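Local coordinates for avirulence protein (Pseudomonas syringae, PDB 4B6X) that is a type III secreted bacterial effector, processed inside the plant cell, whose C-terminal coiled-coil domain is probably involved in activating plant immunity, at residues 36-41 with 65-70; 29-34 with 73-78; 43-48 with 59-64. All blocks are in the same frame, centred on the assembly; numbering follows the deposited sequence.

Contact 1. Residues 36-41 with 65-70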
loop_
_atom_site.group_PDB
_atom_site.type_symbol
_atom_site.label_atom_id
_atom_site.label_comp_id
_atom_site.label_asym_id
_atom_site.label_seq_id
_atom_site.Cartn_x
_atom_site.Cartn_y
_atom_site.Cartn_z
ATOM N N LEU A 36 -4.262 -3.004 2.891
ATOM C CA LEU A 36 -4.442 -3.620 4.201
ATOM C C LEU A 36 -3.152 -3.564 5.063
ATOM O O LEU A 36 -3.203 -3.167 6.228
ATOM C CB LEU A 36 -4.946 -5.056 4.067
ATOM C CG LEU A 36 -5.302 -5.808 5.363
ATOM C CD1 LEU A 36 -6.465 -5.117 6.171
ATOM C CD2 LEU A 36 -5.675 -7.302 5.025
ATOM N N MET A 37 -1.997 -3.932 4.504
ATOM C CA MET A 37 -0.774 -3.874 5.276
ATOM C C MET A 37 -0.473 -2.436 5.701
ATOM O O MET A 37 -0.096 -2.172 6.874
ATOM C CB MET A 37 0.427 -4.439 4.529
ATOM C CG MET A 37 0.544 -5.978 4.478
ATOM S SD MET A 37 2.285 -6.556 4.077
ATOM C CE MET A 37 2.965 -4.987 3.398
ATOM N N VAL A 38 -0.655 -1.496 4.790
ATOM C CA VAL A 38 -0.418 -0.078 5.112
ATOM C C VAL A 38 -1.281 0.391 6.254
ATOM O O VAL A 38 -0.821 1.096 7.167
ATOM C CB VAL A 38 -0.639 0.835 3.892
ATOM C CG1 VAL A 38 -0.941 2.291 4.330
ATOM C CG2 VAL A 38 0.577 0.737 2.922
ATOM N N ASN A 39 -2.539 -0.018 6.230
ATOM C CA ASN A 39 -3.453 0.327 7.285
ATOM C C ASN A 39 -3.095 -0.319 8.643
ATOM O O ASN A 39 -3.217 0.316 9.699
ATOM C CB ASN A 39 -4.875 -0.086 6.878
ATOM C CG ASN A 39 -5.440 0.728 5.711
ATOM O OD1 ASN A 39 -4.817 1.660 5.204
ATOM N ND2 ASN A 39 -6.622 0.348 5.265
ATOM N N ASN A 40 -2.710 -1.594 8.643
ATOM C CA ASN A 40 -2.343 -2.260 9.891
ATOM C C ASN A 40 -1.101 -1.618 10.507
ATOM O O ASN A 40 -1.053 -1.338 11.698
ATOM C CB ASN A 40 -2.135 -3.763 9.668
ATOM C CG ASN A 40 -3.451 -4.504 9.395
ATOM O OD1 ASN A 40 -4.510 -4.086 9.848
ATOM N ND2 ASN A 40 -3.387 -5.586 8.622
ATOM N N LEU A 41 -0.121 -1.314 9.671
ATOM C CA LEU A 41 1.073 -0.667 10.123
ATOM C C LEU A 41 0.790 0.737 10.610
ATOM O O LEU A 41 1.434 1.182 11.548
ATOM C CB LEU A 41 2.129 -0.651 9.011
ATOM C CG LEU A 41 2.752 -1.996 8.634
ATOM C CD1 LEU A 41 3.413 -1.948 7.219
ATOM C CD2 LEU A 41 3.812 -2.371 9.712
ATOM N N ARG A 65 6.787 3.189 5.701
ATOM C CA ARG A 65 7.241 3.926 4.564
ATOM C C ARG A 65 7.587 3.010 3.402
ATOM O O ARG A 65 7.360 3.389 2.257
ATOM C CB ARG A 65 8.425 4.788 4.896
ATOM C CG ARG A 65 8.781 5.689 3.732
ATOM C CD ARG A 65 9.825 6.685 4.101
ATOM N NE ARG A 65 9.307 7.963 4.604
ATOM C CZ ARG A 65 9.658 8.557 5.744
ATOM N NH1 ARG A 65 10.521 7.989 6.597
ATOM N NH2 ARG A 65 9.138 9.745 6.032
ATOM N N HIS A 66 8.177 1.853 3.680
ATOM C CA HIS A 66 8.444 0.887 2.612
ATOM C C HIS A 66 7.136 0.540 1.897
ATOM O O HIS A 66 7.048 0.588 0.687
ATOM C CB HIS A 66 9.019 -0.410 3.165
ATOM C CG HIS A 66 10.407 -0.320 3.707
ATOM N ND1 HIS A 66 11.444 0.271 3.019
ATOM C CD2 HIS A 66 10.965 -0.898 4.795
ATOM C CE1 HIS A 66 12.574 0.096 3.685
ATOM N NE2 HIS A 66 12.309 -0.591 4.781
ATOM N N ALA A 67 6.116 0.229 2.681
ATOM C CA ALA A 67 4.829 -0.212 2.171
ATOM C C ALA A 67 4.054 0.880 1.405
ATOM O O ALA A 67 3.414 0.596 0.370
ATOM C CB ALA A 67 3.976 -0.822 3.333
ATOM N N ARG A 68 4.099 2.117 1.901
ATOM C CA ARG A 68 3.453 3.225 1.234
ATOM C C ARG A 68 4.124 3.531 -0.132
ATOM O O ARG A 68 3.422 3.863 -1.092
ATOM C CB ARG A 68 3.420 4.461 2.126
ATOM C CG ARG A 68 2.483 4.321 3.324
ATOM C CD ARG A 68 2.503 5.564 4.200
ATOM N NE ARG A 68 1.989 6.693 3.441
ATOM C CZ ARG A 68 2.506 7.912 3.399
ATOM N NH1 ARG A 68 3.598 8.233 4.076
ATOM N NH2 ARG A 68 1.931 8.817 2.622
ATOM N N ALA A 69 5.447 3.442 -0.211
ATOM C CA ALA A 69 6.148 3.640 -1.472
ATOM C C ALA A 69 5.809 2.533 -2.481
ATOM O O ALA A 69 5.558 2.808 -3.657
ATOM C CB ALA A 69 7.666 3.715 -1.240
ATOM N N ASP A 70 5.809 1.286 -2.007
ATOM C CA ASP A 70 5.482 0.154 -2.822
ATOM C C ASP A 70 4.035 0.229 -3.317
ATOM O O ASP A 70 3.752 -0.076 -4.462
ATOM C CB ASP A 70 5.707 -1.144 -2.046
ATOM C CG ASP A 70 7.184 -1.449 -1.794
ATOM O OD1 ASP A 70 8.074 -0.891 -2.507
ATOM O OD2 ASP A 70 7.461 -2.278 -0.892
#
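Val38 and Ala67 face each other across the two helices, with their CA atoms 6.0 Å apart, and all of the packing between 36-41 and 65-70 gathers round this pair. The methyl of Ala67 is approached by three apolar side chains of the other helix. Val38 CG2 comes nearest, 3.8 Å from Ala67 CB. Leu41 CD1 lies 4.1 Å from the same Ala67 CB, and the terminal methyl of Met37 (CE) reaches Ala67 CB more loosely at 4.3 Å. The first torsion of Val38 explains its reach: CG1 is anti to the backbone N (chi1 158°) and CG2 stands beside it, so the two methyls splay, CG2 toward Ala67 and both against Arg68.

The second kind of contact is aliphatic packing against a charged residue. Arg68 crosses Val38 at about a right angle and uses its CG, which lies 4.1 Å from both Val38 CG1 and Val38 CG2.

The segment axes approach to 9.3 Å and their directions differ by 151°, the geometry of an antiparallel helical hairpin, here formed by helices 25-50 and 54-89 of the coiled-coil domain. The small methyl of Ala67 lets three larger side chains converge on it, and Leu64 and Leu71 of its own helix also touch Val38.

Polar bonding stays within each helix. No hydrogen bond crosses between the segments; backbone bonds such as Leu41 N to Met37 O, 2.9 Å, hold the turns, and Thr42 OG1 is hydrogen-bonded to Val38 O.

Contact 2. Residues 29-34 with 73-78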
loop_
_atom_site.group_PDB
_atom_site.type_symbol
_atom_site.label_atom_id
_atom_site.label_comp_id
_atom_site.label_asym_id
_atom_site.label_seq_id
_atom_site.Cartn_x
_atom_site.Cartn_y
_atom_site.Cartn_z
ATOM N N GLN A 29 -5.557 -7.136 -6.849
ATOM C CA GLN A 29 -5.632 -7.855 -5.597
ATOM C C GLN A 29 -4.405 -7.528 -4.720
ATOM O O GLN A 29 -4.544 -7.346 -3.515
ATOM C CB GLN A 29 -5.812 -9.359 -5.869
ATOM C CG GLN A 29 -5.951 -10.233 -4.644
ATOM C CD GLN A 29 -7.149 -9.867 -3.769
ATOM O OE1 GLN A 29 -8.289 -10.031 -4.188
ATOM N NE2 GLN A 29 -6.889 -9.367 -2.551
ATOM N N GLU A 30 -3.220 -7.388 -5.330
ATOM C CA GLU A 30 -2.013 -6.989 -4.595
ATOM C C GLU A 30 -2.139 -5.611 -3.968
ATOM O O GLU A 30 -1.667 -5.356 -2.841
ATOM C CB GLU A 30 -0.763 -7.030 -5.474
ATOM C CG GLU A 30 0.501 -7.167 -4.613
ATOM C CD GLU A 30 1.852 -6.985 -5.316
ATOM O OE1 GLU A 30 1.959 -7.037 -6.564
ATOM O OE2 GLU A 30 2.831 -6.773 -4.545
ATOM N N ILE A 31 -2.742 -4.708 -4.723
ATOM C CA ILE A 31 -2.993 -3.378 -4.249
ATOM C C ILE A 31 -3.878 -3.428 -3.003
ATOM O O ILE A 31 -3.560 -2.792 -2.014
ATOM C CB ILE A 31 -3.642 -2.524 -5.312
ATOM C CG1 ILE A 31 -2.598 -2.219 -6.381
ATOM C CG2 ILE A 31 -4.270 -1.243 -4.680
ATOM C CD1 ILE A 31 -3.171 -1.543 -7.664
ATOM N N GLU A 32 -4.966 -4.180 -3.036
ATOM C CA GLU A 32 -5.799 -4.291 -1.834
ATOM C C GLU A 32 -5.053 -4.974 -0.635
ATOM O O GLU A 32 -5.216 -4.566 0.516
ATOM C CB GLU A 32 -7.085 -5.054 -2.132
ATOM C CG GLU A 32 -8.089 -4.337 -3.097
ATOM C CD GLU A 32 -8.591 -2.979 -2.564
ATOM O OE1 GLU A 32 -7.879 -1.941 -2.799
ATOM O OE2 GLU A 32 -9.664 -2.972 -1.886
ATOM N N ASP A 33 -4.260 -6.008 -0.922
ATOM C CA ASP A 33 -3.471 -6.690 0.115
ATOM C C ASP A 33 -2.473 -5.688 0.715
ATOM O O ASP A 33 -2.281 -5.647 1.926
ATOM C CB ASP A 33 -2.692 -7.903 -0.427
ATOM C CG ASP A 33 -3.570 -8.999 -0.977
ATOM O OD1 ASP A 33 -4.766 -9.099 -0.664
ATOM O OD2 ASP A 33 -3.037 -9.817 -1.754
ATOM N N LYS A 34 -1.870 -4.868 -0.139
ATOM C CA LYS A 34 -0.893 -3.891 0.287
ATOM C C LYS A 34 -1.501 -2.701 1.029
ATOM O O LYS A 34 -0.881 -2.210 1.981
ATOM C CB LYS A 34 -0.014 -3.423 -0.883
ATOM C CG LYS A 34 1.164 -2.513 -0.428
ATOM C CD LYS A 34 2.614 -2.756 -0.921
ATOM C CE LYS A 34 2.995 -4.057 -1.545
ATOM N NZ LYS A 34 4.095 -4.767 -0.863
ATOM N N ASP A 73 3.651 2.795 -6.225
ATOM C CA ASP A 73 4.117 2.189 -7.477
ATOM C C ASP A 73 3.130 1.182 -8.036
ATOM O O ASP A 73 2.859 1.156 -9.252
ATOM C CB ASP A 73 5.470 1.516 -7.279
ATOM C CG ASP A 73 6.623 2.523 -7.193
ATOM O OD1 ASP A 73 6.402 3.723 -7.440
ATOM O OD2 ASP A 73 7.768 2.106 -6.923
ATOM N N LEU A 74 2.588 0.327 -7.173
ATOM C CA LEU A 74 1.614 -0.628 -7.623
ATOM C C LEU A 74 0.409 0.093 -8.272
ATOM O O LEU A 74 -0.073 -0.298 -9.334
ATOM C CB LEU A 74 1.183 -1.566 -6.497
ATOM C CG LEU A 74 2.163 -2.615 -5.949
ATOM C CD1 LEU A 74 1.450 -3.443 -4.889
ATOM C CD2 LEU A 74 2.694 -3.517 -7.026
ATOM N N GLN A 75 -0.036 1.177 -7.667
ATOM C CA GLN A 75 -1.233 1.865 -8.140
ATOM C C GLN A 75 -0.965 2.534 -9.490
ATOM O O GLN A 75 -1.834 2.520 -10.366
ATOM C CB GLN A 75 -1.710 2.892 -7.111
ATOM C CG GLN A 75 -2.252 2.221 -5.849
ATOM C CD GLN A 75 -2.612 3.193 -4.785
ATOM O OE1 GLN A 75 -1.821 4.063 -4.439
ATOM N NE2 GLN A 75 -3.803 3.048 -4.232
ATOM N N ARG A 76 0.225 3.116 -9.649
ATOM C CA ARG A 76 0.619 3.671 -10.955
ATOM C C ARG A 76 0.587 2.624 -12.056
ATOM O O ARG A 76 0.089 2.901 -13.142
ATOM C CB ARG A 76 1.997 4.346 -10.913
ATOM C CG ARG A 76 1.890 5.767 -10.360
ATOM C CD ARG A 76 3.206 6.537 -10.405
ATOM N NE ARG A 76 4.134 6.138 -9.359
ATOM C CZ ARG A 76 4.187 6.661 -8.125
ATOM N NH1 ARG A 76 3.350 7.638 -7.733
ATOM N NH2 ARG A 76 5.070 6.183 -7.258
ATOM N N ARG A 77 1.134 1.435 -11.769
ATOM C CA ARG A 77 1.192 0.356 -12.758
ATOM C C ARG A 77 -0.170 -0.139 -13.164
ATOM O O ARG A 77 -0.380 -0.512 -14.334
ATOM C CB ARG A 77 2.027 -0.827 -12.262
ATOM C CG ARG A 77 3.514 -0.560 -12.272
ATOM C CD ARG A 77 4.265 -1.533 -11.353
ATOM N NE ARG A 77 3.977 -2.948 -11.635
ATOM C CZ ARG A 77 4.357 -3.967 -10.851
ATOM N NH1 ARG A 77 5.022 -3.742 -9.730
ATOM N NH2 ARG A 77 4.051 -5.222 -11.185
ATOM N N PHE A 78 -1.093 -0.143 -12.195
ATOM C CA PHE A 78 -2.430 -0.611 -12.432
ATOM C C PHE A 78 -3.256 0.399 -13.220
ATOM O O PHE A 78 -4.079 0.039 -14.066
ATOM C CB PHE A 78 -3.126 -0.900 -11.125
ATOM C CG PHE A 78 -4.525 -1.393 -11.312
ATOM C CD1 PHE A 78 -4.751 -2.632 -11.891
ATOM C CD2 PHE A 78 -5.610 -0.595 -10.957
ATOM C CE1 PHE A 78 -6.067 -3.103 -12.097
ATOM C CE2 PHE A 78 -6.912 -1.048 -11.126
ATOM C CZ PHE A 78 -7.145 -2.307 -11.715
HETATM O O HOH W 1 4.083 -6.996 -8.307
#
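The helical segments 29-34 and 73-78 run antiparallel, their axes 9.7 Å apart at closest approach with 157° between their directions, and Ile31 and Leu74 have the nearest CA pair. Ile31 is buried and its side chain slides past that of Leu74 in the opposite direction, bringing Ile31 CG1 to 3.8 Å from Leu74 CB. The outer methyl continues beyond this: with CG1 beside the backbone N (chi1 -71°) and the chain extended past it, Ile31 CD1 reaches 3.5 Å from Phe78 CB. Phe78 crosses Ile31 at about a right angle, and the methyl comes obliquely to its ring. The other branch of Ile31, CG2, lies 4.2 Å from Gln75 CG.

The carboxylate end of Glu30 lies over both methyls of Leu74, with Glu30 CD 3.6 Å from Leu74 CD1. Lys34 contributes a true aliphatic carbon, Lys34 CE, 3.7 Å from Leu74 CD1, and both side chains lie across Leu74 at about a right angle. Glu30 reaches this place because its CG stands opposite its backbone N (chi1 -157°) and the chain beyond is extended. There Glu30 OE1 accepts a hydrogen bond of 2.7 Å from water 1, which is held only weakly by Arg77 NH2. Glu30 OE1 and Arg77 NH2 are 5.4 Å apart and not in contact; any attraction between these charges would act through the water or at long range.

Leu27 adds to the apolar contact, touching Leu74 and Phe78, while Leu71 meets both Ile31 and Lys34. An apolar core with polar flanks is found in coiled coils, and the angle between the axes makes this an antiparallel pair, consistent with the coiled coil predicted for this effector domain.

Contact 3. Residues 43-48 with 59-64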
loop_
_atom_site.group_PDB
_atom_site.type_symbol
_atom_site.label_atom_id
_atom_site.label_comp_id
_atom_site.label_asym_id
_atom_site.label_seq_id
_atom_site.Cartn_x
_atom_site.Cartn_y
_atom_site.Cartn_z
ATOM N N ASP A 43 -2.043 1.706 12.129
ATOM C CA ASP A 43 -2.553 1.367 13.455
ATOM C C ASP A 43 -1.422 1.148 14.467
ATOM O O ASP A 43 -1.431 1.696 15.564
ATOM C CB ASP A 43 -3.362 0.056 13.408
ATOM C CG ASP A 43 -4.807 0.239 12.955
ATOM O OD1 ASP A 43 -5.281 1.385 12.842
ATOM O OD2 ASP A 43 -5.484 -0.791 12.714
ATOM N N GLU A 44 -0.468 0.308 14.106
ATOM C CA GLU A 44 0.626 -0.051 15.009
ATOM C C GLU A 44 1.515 1.145 15.337
ATOM O O GLU A 44 1.898 1.341 16.477
ATOM C CB GLU A 44 1.435 -1.215 14.420
ATOM C CG GLU A 44 0.599 -2.495 14.431
ATOM C CD GLU A 44 1.020 -3.544 13.395
ATOM O OE1 GLU A 44 2.053 -3.363 12.736
ATOM O OE2 GLU A 44 0.286 -4.561 13.248
ATOM N N LEU A 45 1.799 1.964 14.346
ATOM C CA LEU A 45 2.538 3.210 14.582
ATOM C C LEU A 45 1.848 4.146 15.555
ATOM O O LEU A 45 2.479 4.676 16.488
ATOM C CB LEU A 45 2.819 3.951 13.258
ATOM C CG LEU A 45 3.573 5.305 13.321
ATOM C CD1 LEU A 45 4.860 5.107 14.051
ATOM C CD2 LEU A 45 3.777 5.906 11.902
ATOM N N GLN A 46 0.547 4.350 15.363
ATOM C CA GLN A 46 -0.173 5.262 16.206
ATOM C C GLN A 46 -0.282 4.725 17.641
ATOM O O GLN A 46 -0.217 5.498 18.625
ATOM C CB GLN A 46 -1.536 5.570 15.593
ATOM C CG GLN A 46 -1.437 6.413 14.306
ATOM C CD GLN A 46 -2.744 7.057 13.902
ATOM O OE1 GLN A 46 -3.519 6.449 13.182
ATOM N NE2 GLN A 46 -2.985 8.302 14.334
ATOM N N ASP A 47 -0.449 3.411 17.770
ATOM C CA ASP A 47 -0.440 2.784 19.100
ATOM C C ASP A 47 0.926 2.952 19.780
ATOM O O ASP A 47 0.994 3.279 20.959
ATOM C CB ASP A 47 -0.810 1.305 19.005
ATOM C CG ASP A 47 -2.258 1.095 18.683
ATOM O OD1 ASP A 47 -3.063 2.060 18.789
ATOM O OD2 ASP A 47 -2.613 -0.048 18.345
ATOM N N ALA A 48 2.005 2.770 19.023
ATOM C CA ALA A 48 3.346 2.944 19.564
ATOM C C ALA A 48 3.603 4.401 20.000
ATOM O O ALA A 48 4.309 4.629 20.974
ATOM C CB ALA A 48 4.417 2.461 18.563
ATOM N N ASN A 59 10.596 1.145 14.414
ATOM C CA ASN A 59 10.434 -0.138 13.705
ATOM C C ASN A 59 9.271 -0.082 12.719
ATOM O O ASN A 59 9.406 -0.469 11.574
ATOM C CB ASN A 59 10.205 -1.291 14.683
ATOM C CG ASN A 59 9.881 -2.605 13.979
ATOM O OD1 ASN A 59 10.575 -2.995 13.031
ATOM N ND2 ASN A 59 8.838 -3.314 14.453
ATOM N N THR A 60 8.152 0.458 13.184
ATOM C CA THR A 60 6.913 0.419 12.446
ATOM C C THR A 60 6.877 1.498 11.385
ATOM O O THR A 60 6.439 1.256 10.265
ATOM C CB THR A 60 5.724 0.555 13.425
ATOM O OG1 THR A 60 5.693 -0.610 14.270
ATOM C CG2 THR A 60 4.397 0.657 12.690
ATOM N N SER A 61 7.368 2.684 11.714
ATOM C CA SER A 61 7.444 3.729 10.731
ATOM C C SER A 61 8.358 3.400 9.546
ATOM O O SER A 61 8.042 3.772 8.410
ATOM C CB SER A 61 7.869 5.040 11.366
ATOM O OG SER A 61 7.704 6.093 10.434
ATOM N N GLN A 62 9.498 2.766 9.796
ATOM C CA GLN A 62 10.367 2.353 8.725
ATOM C C GLN A 62 9.614 1.410 7.740
ATOM O O GLN A 62 9.633 1.607 6.500
ATOM C CB GLN A 62 11.590 1.688 9.307
ATOM C CG GLN A 62 12.504 1.070 8.284
ATOM C CD GLN A 62 13.772 0.611 8.881
ATOM O OE1 GLN A 62 13.764 -0.082 9.908
ATOM N NE2 GLN A 62 14.893 0.999 8.273
ATOM N N GLN A 63 8.926 0.431 8.294
ATOM C CA GLN A 63 8.114 -0.492 7.486
ATOM C C GLN A 63 6.938 0.136 6.739
ATOM O O GLN A 63 6.665 -0.229 5.594
ATOM C CB GLN A 63 7.503 -1.562 8.364
ATOM C CG GLN A 63 8.357 -2.736 8.493
ATOM C CD GLN A 63 8.645 -3.496 7.200
ATOM O OE1 GLN A 63 9.612 -3.210 6.523
ATOM N NE2 GLN A 63 7.851 -4.532 6.920
ATOM N N LEU A 64 6.230 1.014 7.436
ATOM C CA LEU A 64 5.152 1.783 6.856
ATOM C C LEU A 64 5.614 2.589 5.642
ATOM O O LEU A 64 4.923 2.658 4.638
ATOM C CB LEU A 64 4.531 2.693 7.900
ATOM C CG LEU A 64 3.355 3.550 7.485
ATOM C CD1 LEU A 64 2.266 2.681 6.853
ATOM C CD2 LEU A 64 2.837 4.289 8.723
HETATM O O HOH W 2 4.200 -2.967 14.144
#
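Leu45 meets three residues of the other helix at three levels of its side chain: CB, CD1 and CD2. Leu45 CB lies 3.7 Å from Thr60 CG2, while farther out Leu45 CD2 lies 3.7 Å from Leu64 CD2, the two leucine side chains crossing at about a right angle. The remaining methyl, Leu45 CD1, faces Ser61 CB at 4.0 Å. With CG anti to the backbone N (chi1 179°), the two methyls are carried on to Ser61 and Leu64.

Thr60 turns its methyl and its hydroxyl to different uses. CG2 stands opposite the Thr60 backbone N and points into the interface, packing against the backbone of Leu45, with Thr60 CG2 3.3 Å from Leu45 N. OG1 is on the other branch (chi1 -66°) and is hydrogen-bonded to Glu56 OE2 of its own helix.

The axes lie 8.9 Å apart at closest approach, with 153° between their directions, and Leu45 and Thr60 have CA atoms 5.6 Å apart. This is the part of the antiparallel helical hairpin close to its connecting turn, which joins helix 25-50 to helix 54-89; Ile57, beside that turn, also touches Leu45.

At the edge of the apolar contact, the extended chain of Glu44 carries its carboxylate out to where one water can span it and the Thr60 hydroxyl. Water 2 donates to Glu44 OE1 at 2.6 Å and to Thr60 OG1 at 2.8 Å, bridging the helices where no direct hydrogen bond does.

The three contacts are successive levels of one pair of antiparallel helices, 25-50 and 54-89, with contact 3 nearest the turn, contact 1 in the middle and contact 2 toward the open end. Centres are about 11 Å apart between contacts 1 and 2, about 10 Å between contacts 1 and 3, and about 21 Å between contacts 2 and 3, whose nearest atoms remain about 8 Å apart. Contact 1 joins the other two by packing: Asp70 CB lies 3.7 Å from Lys34 CD on one side, and Val38 O lies 3.5 Å from Leu64 CD1 on the other. Leu41 O also packs against Thr60 CG2, 3.2 Å away, between contacts 1 and 3.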